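Local coordinates for single-stranded DNA-binding protein (Mycobacterium smegmatis, PDB 5GQO), which probably binds single-stranded DNA through an OB-fold domain that assembles into a four-chain protein, at residues L48-V53 with Y73-C78; N33-P38 with R52-S57. One frame throughout, in Å; residues are numbered along the deposited sequence.

Interaction 1 (L48-V53 with Y73-C78); sequences LYKFRV and YVTVNC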
loop_
_atom_site.group_PDB
_atom_site.type_symbol
_atom_site.label_atom_id
_atom_site.label_comp_id
_atom_site.label_asym_id
_atom_site.label_seq_id
_atom_site.Cartn_x
_atom_site.Cartn_y
_atom_site.Cartn_z
ATOM N N LEU B 48 14.372 17.827 -11.463
ATOM C CA LEU B 48 13.570 16.667 -11.709
ATOM C C LEU B 48 14.438 15.594 -12.357
ATOM O O LEU B 48 15.181 15.882 -13.301
ATOM C CB LEU B 48 12.435 16.992 -12.678
ATOM C CG LEU B 48 11.592 15.790 -13.170
ATOM C CD1 LEU B 48 10.885 15.140 -11.995
ATOM C CD2 LEU B 48 10.602 16.232 -14.221
ATOM N N TYR B 49 14.262 14.355 -11.906
ATOM C CA TYR B 49 14.882 13.218 -12.532
ATOM C C TYR B 49 13.829 12.177 -12.681
ATOM O O TYR B 49 13.213 11.731 -11.723
ATOM C CB TYR B 49 15.972 12.729 -11.635
ATOM C CG TYR B 49 16.996 11.871 -12.298
ATOM C CD1 TYR B 49 17.852 12.398 -13.248
ATOM C CD2 TYR B 49 17.160 10.536 -11.927
ATOM C CE1 TYR B 49 18.822 11.609 -13.835
ATOM C CE2 TYR B 49 18.121 9.745 -12.498
ATOM C CZ TYR B 49 18.950 10.283 -13.456
ATOM O OH TYR B 49 19.927 9.512 -14.024
ATOM N N LYS B 50 13.592 11.786 -13.910
ATOM C CA LYS B 50 12.478 10.969 -14.186
ATOM C C LYS B 50 12.813 9.838 -15.128
ATOM O O LYS B 50 13.710 9.932 -15.961
ATOM C CB LYS B 50 11.374 11.823 -14.753
ATOM C CG LYS B 50 11.653 12.463 -16.075
ATOM C CD LYS B 50 10.359 12.940 -16.705
ATOM C CE LYS B 50 9.697 11.867 -17.561
ATOM N NZ LYS B 50 8.376 12.297 -18.115
ATOM N N PHE B 51 12.071 8.752 -15.009
ATOM C CA PHE B 51 12.432 7.544 -15.713
ATOM C C PHE B 51 11.288 6.610 -15.675
ATOM O O PHE B 51 10.302 6.816 -14.956
ATOM C CB PHE B 51 13.706 6.929 -15.068
ATOM C CG PHE B 51 13.660 6.799 -13.557
ATOM C CD1 PHE B 51 13.139 5.687 -12.991
ATOM C CD2 PHE B 51 14.115 7.782 -12.732
ATOM C CE1 PHE B 51 13.045 5.540 -11.603
ATOM C CE2 PHE B 51 14.065 7.640 -11.336
ATOM C CZ PHE B 51 13.502 6.524 -10.775
ATOM N N ARG B 52 11.409 5.538 -16.432
ATOM C CA ARG B 52 10.323 4.577 -16.559
ATOM C C ARG B 52 10.673 3.314 -15.778
ATOM O O ARG B 52 11.832 2.907 -15.751
ATOM C CB ARG B 52 10.237 4.271 -18.025
ATOM C CG ARG B 52 8.896 3.813 -18.538
ATOM C CD ARG B 52 8.289 4.860 -19.418
ATOM N NE ARG B 52 6.907 4.988 -19.020
ATOM C CZ ARG B 52 5.972 4.103 -19.334
ATOM N NH1 ARG B 52 4.720 4.302 -18.920
ATOM N NH2 ARG B 52 6.285 3.032 -20.075
ATOM N N VAL B 53 9.682 2.723 -15.110
ATOM C CA VAL B 53 9.882 1.509 -14.306
ATOM C C VAL B 53 8.930 0.408 -14.770
ATOM O O VAL B 53 7.748 0.668 -15.004
ATOM C CB VAL B 53 9.681 1.723 -12.790
ATOM C CG1 VAL B 53 9.821 0.390 -12.036
ATOM C CG2 VAL B 53 10.710 2.691 -12.256
ATOM N N TYR B 73 3.977 -0.793 -16.067
ATOM C CA TYR B 73 4.906 0.239 -16.531
ATOM C C TYR B 73 4.435 1.569 -15.978
ATOM O O TYR B 73 3.255 1.892 -16.109
ATOM C CB TYR B 73 4.903 0.301 -18.059
ATOM C CG TYR B 73 5.339 -1.002 -18.658
ATOM C CD1 TYR B 73 6.704 -1.353 -18.711
ATOM C CD2 TYR B 73 4.400 -1.916 -19.137
ATOM C CE1 TYR B 73 7.111 -2.574 -19.214
ATOM C CE2 TYR B 73 4.801 -3.141 -19.651
ATOM C CZ TYR B 73 6.157 -3.468 -19.683
ATOM O OH TYR B 73 6.542 -4.676 -20.207
ATOM N N VAL B 74 5.325 2.319 -15.333
ATOM C CA VAL B 74 4.991 3.666 -14.842
ATOM C C VAL B 74 6.153 4.625 -14.948
ATOM O O VAL B 74 7.278 4.227 -14.888
ATOM C CB VAL B 74 4.567 3.712 -13.343
ATOM C CG1 VAL B 74 3.202 3.071 -13.153
ATOM C CG2 VAL B 74 5.585 3.082 -12.416
ATOM N N THR B 75 5.846 5.905 -15.074
ATOM C CA THR B 75 6.860 6.943 -15.089
ATOM C C THR B 75 7.031 7.370 -13.628
ATOM O O THR B 75 6.052 7.563 -12.939
ATOM C CB THR B 75 6.376 8.104 -15.984
ATOM O OG1 THR B 75 6.222 7.634 -17.322
ATOM C CG2 THR B 75 7.326 9.273 -15.962
ATOM N N VAL B 76 8.263 7.498 -13.172
ATOM C CA VAL B 76 8.570 7.923 -11.810
ATOM C C VAL B 76 9.226 9.290 -11.883
ATOM O O VAL B 76 10.087 9.498 -12.727
ATOM C CB VAL B 76 9.571 6.976 -11.157
ATOM C CG1 VAL B 76 9.816 7.388 -9.740
ATOM C CG2 VAL B 76 9.051 5.557 -11.203
ATOM N N ASN B 77 8.852 10.197 -10.990
ATOM C CA ASN B 77 9.412 11.521 -10.960
ATOM C C ASN B 77 10.078 11.729 -9.624
ATOM O O ASN B 77 9.418 11.676 -8.614
ATOM C CB ASN B 77 8.329 12.562 -11.052
ATOM C CG ASN B 77 7.574 12.521 -12.336
ATOM O OD1 ASN B 77 8.127 12.342 -13.405
ATOM N ND2 ASN B 77 6.280 12.720 -12.238
ATOM N N CYS B 78 11.375 12.018 -9.617
ATOM C CA CYS B 78 12.057 12.365 -8.405
ATOM C C CYS B 78 12.479 13.848 -8.413
ATOM O O CYS B 78 12.883 14.398 -9.433
ATOM C CB CYS B 78 13.283 11.490 -8.287
ATOM S SG CYS B 78 12.961 9.749 -8.511
#
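Phe51 and Val76 are a cross-strand pair whose side chains rise together from the buried face of two antiparallel strands. Val76 CB sits over one face of the Phe51 ring, 4.2 Å from the ring centroid and offset toward its rim, a CH-pi contact. Phe51 CE2 comes within 3.7 Å of Cys78 SG, the sulfur standing oblique to the ring. Phe51 CG lies between its backbone N and carbonyl carbon (chi1 49°), which swings the ring across toward these two partners. Farther along, Val53 CG2 meets Val76 CG2 at 3.5 Å. On the other side of the sheet Arg52 NE gives a nearly straight hydrogen bond to Thr75 OG1 (3.2 Å, 175° at the hydrogen), with the hydroxyl in the guanidinium plane. Two strands of the OB-fold barrel meet here; Tyr49–Cys78, Phe51–Val76 and Val53–Val74 are the hydrogen-bonded pairs, and Val76 N to Phe51 O (2.8 Å) is the straightest of their bonds. Helix 80-89 packs on the buried face, Val86 touching both Tyr49 and Phe51. On its other side strand 73-79 pairs in parallel with strand 117-122, where Ala122 touches Val76 and Glu119 accepts a hydrogen bond from Asn77 ND2.

Interaction 2 (N33-P38 with R52-S57); sequences NIITNP and RVASNS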
loop_
_atom_site.group_PDB
_atom_site.type_symbol
_atom_site.label_atom_id
_atom_site.label_comp_id
_atom_site.label_asym_id
_atom_site.label_seq_id
_atom_site.Cartn_x
_atom_site.Cartn_y
_atom_site.Cartn_z
ATOM N N ASN B 33 12.401 -2.543 -12.150
ATOM C CA ASN B 33 13.619 -2.139 -12.818
ATOM C C ASN B 33 13.394 -0.860 -13.580
ATOM O O ASN B 33 12.338 -0.685 -14.191
ATOM C CB ASN B 33 14.046 -3.214 -13.817
ATOM C CG ASN B 33 14.493 -4.455 -13.133
ATOM O OD1 ASN B 33 13.681 -5.296 -12.777
ATOM N ND2 ASN B 33 15.788 -4.544 -12.867
ATOM N N ILE B 34 14.387 0.009 -13.564
ATOM C CA ILE B 34 14.375 1.167 -14.413
ATOM C C ILE B 34 14.608 0.636 -15.810
ATOM O O ILE B 34 15.526 -0.155 -16.009
ATOM C CB ILE B 34 15.508 2.112 -14.044
ATOM C CG1 ILE B 34 15.377 2.527 -12.582
ATOM C CG2 ILE B 34 15.495 3.337 -14.935
ATOM C CD1 ILE B 34 16.469 3.456 -12.100
ATOM N N ILE B 35 13.793 1.054 -16.783
ATOM C CA ILE B 35 13.939 0.543 -18.148
ATOM C C ILE B 35 14.178 1.627 -19.176
ATOM O O ILE B 35 14.205 1.350 -20.370
ATOM C CB ILE B 35 12.709 -0.249 -18.567
ATOM C CG1 ILE B 35 11.450 0.604 -18.423
ATOM C CG2 ILE B 35 12.602 -1.518 -17.739
ATOM C CD1 ILE B 35 10.328 0.094 -19.259
ATOM N N THR B 36 14.335 2.872 -18.747
ATOM C CA THR B 36 14.829 3.910 -19.666
ATOM C C THR B 36 16.006 4.647 -19.060
ATOM O O THR B 36 16.259 4.559 -17.860
ATOM C CB THR B 36 13.767 4.957 -19.993
ATOM O OG1 THR B 36 13.391 5.617 -18.779
ATOM C CG2 THR B 36 12.580 4.330 -20.691
ATOM N N ASN B 37 16.717 5.388 -19.908
ATOM C CA ASN B 37 17.745 6.298 -19.402
ATOM C C ASN B 37 17.070 7.481 -18.772
ATOM O O ASN B 37 16.282 8.186 -19.421
ATOM C CB ASN B 37 18.730 6.764 -20.471
ATOM C CG ASN B 37 19.624 5.651 -20.908
ATOM O OD1 ASN B 37 20.404 5.117 -20.105
ATOM N ND2 ASN B 37 19.449 5.215 -22.134
ATOM N N PRO B 38 17.371 7.716 -17.506
ATOM C CA PRO B 38 16.685 8.810 -16.890
ATOM C C PRO B 38 17.007 10.168 -17.519
ATOM O O PRO B 38 18.062 10.360 -18.103
ATOM C CB PRO B 38 17.165 8.749 -15.461
ATOM C CG PRO B 38 17.504 7.329 -15.233
ATOM C CD PRO B 38 18.077 6.869 -16.534
ATOM N N ARG B 52 11.409 5.538 -16.432
ATOM C CA ARG B 52 10.323 4.577 -16.559
ATOM C C ARG B 52 10.673 3.314 -15.778
ATOM O O ARG B 52 11.832 2.907 -15.751
ATOM C CB ARG B 52 10.237 4.271 -18.025
ATOM C CG ARG B 52 8.896 3.813 -18.538
ATOM C CD ARG B 52 8.289 4.860 -19.418
ATOM N NE ARG B 52 6.907 4.988 -19.020
ATOM C CZ ARG B 52 5.972 4.103 -19.334
ATOM N NH1 ARG B 52 4.720 4.302 -18.920
ATOM N NH2 ARG B 52 6.285 3.032 -20.075
ATOM N N VAL B 53 9.682 2.723 -15.110
ATOM C CA VAL B 53 9.882 1.509 -14.306
ATOM C C VAL B 53 8.930 0.408 -14.770
ATOM O O VAL B 53 7.748 0.668 -15.004
ATOM C CB VAL B 53 9.681 1.723 -12.790
ATOM C CG1 VAL B 53 9.821 0.390 -12.036
ATOM C CG2 VAL B 53 10.710 2.691 -12.256
ATOM N N ALA B 54 9.484 -0.800 -14.891
ATOM C CA ALA B 54 8.722 -2.014 -15.166
ATOM C C ALA B 54 8.756 -2.875 -13.939
ATOM O O ALA B 54 9.809 -3.064 -13.293
ATOM C CB ALA B 54 9.340 -2.776 -16.295
ATOM N N SER B 55 7.598 -3.401 -13.590
ATOM C CA SER B 55 7.544 -4.280 -12.458
ATOM C C SER B 55 7.793 -5.730 -12.792
ATOM O O SER B 55 7.180 -6.286 -13.707
ATOM C CB SER B 55 6.228 -4.208 -11.764
ATOM O OG SER B 55 6.526 -4.373 -10.389
ATOM N N ASN B 56 8.620 -6.327 -11.925
ATOM C CA ASN B 56 9.075 -7.727 -11.975
ATOM C C ASN B 56 7.988 -8.838 -11.676
ATOM O O ASN B 56 8.235 -9.754 -10.869
ATOM C CB ASN B 56 10.377 -7.879 -11.092
ATOM C CG ASN B 56 10.126 -7.761 -9.563
ATOM O OD1 ASN B 56 9.044 -7.389 -9.097
ATOM N ND2 ASN B 56 11.138 -8.113 -8.782
ATOM N N SER B 57 6.831 -8.790 -12.349
ATOM C CA SER B 57 5.776 -9.770 -12.063
ATOM C C SER B 57 6.130 -11.081 -12.745
ATOM O O SER B 57 6.888 -11.091 -13.722
ATOM C CB SER B 57 4.400 -9.320 -12.527
ATOM O OG SER B 57 3.410 -10.031 -11.791
#
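Thr36 and Ile35 meet the backbone and first side-chain carbons of Arg52 with different branches. The Thr36 hydroxyl lies between its own backbone N and carbonyl carbon (chi1 62°), where OG1 accepts a hydrogen bond from Arg52 N at 3.1 Å; at 148° the N-H is clearly bent away from a straight line. The methyl of the same threonine closes on the root of the arginine, CG2 to Arg52 CB at 3.5 Å, and the two side chains cross at a slant. Ile35, the residue before, lies along strand 46-55 from Arg52 to Ala54: its CG1 rests 3.5 Å from Arg52 O, its CD1 reaches the aliphatic Arg52 CG at 4.0 Å, and its other branch, CG2, meets the methyl Ala54 CB at 3.8 Å. Tyr73 touches all three of these side chains. The two segments belong to the beta hairpin of strands 33-43 and 46-55 in the OB fold, and regular pairing is confined here to Asn33–Ala54, hydrogen-bonded, and Ile34–Val53, non-hydrogen-bonded. Asn33 and Ala54 exchange both backbone bonds, each 2.9 Å between N and O. After Ile34 the strand gives way to a loop, from which Ile35 N donates to Arg52 O, reaching that oxygen from 32° off its carbonyl plane, and the Thr36 hydroxyl takes the place of a backbone acceptor for Arg52 N. Val53 CG1 lies 3.5 Å from Asn33 O. Ile34, on the same sheet face as Val53, packs on Phe51, Leu90 and Val96. The amide of Asn33 is held from elsewhere in the chain, OD1 by Arg131 NH1 and ND2 by Gly93 O.

How the interactions relate
Interactions 1 and 2 lie side by side in one sheet, their centres about 8 Å apart. Strand 46-55 is common to both: it pairs with strand 33-43 on one edge and strand 73-79 on the other, and its residues Arg52 and Val53 belong to both contacts. Along the chain the order is 33-38, 48-53 overlapping 52-57, then 73-78, so three successive strands of the OB fold are joined by antiparallel pairing. The contacts also touch directly, with Tyr49 against Pro38 and Tyr73 against Ala54. Pro38 is a calcium-binding residue in a structure of this protein, although no calcium is bound to this chain. At the start of strand 73-79, Tyr73 N hydrogen-bonds Thr104 OG1 of the second subunit, tying the sheet to the assembly.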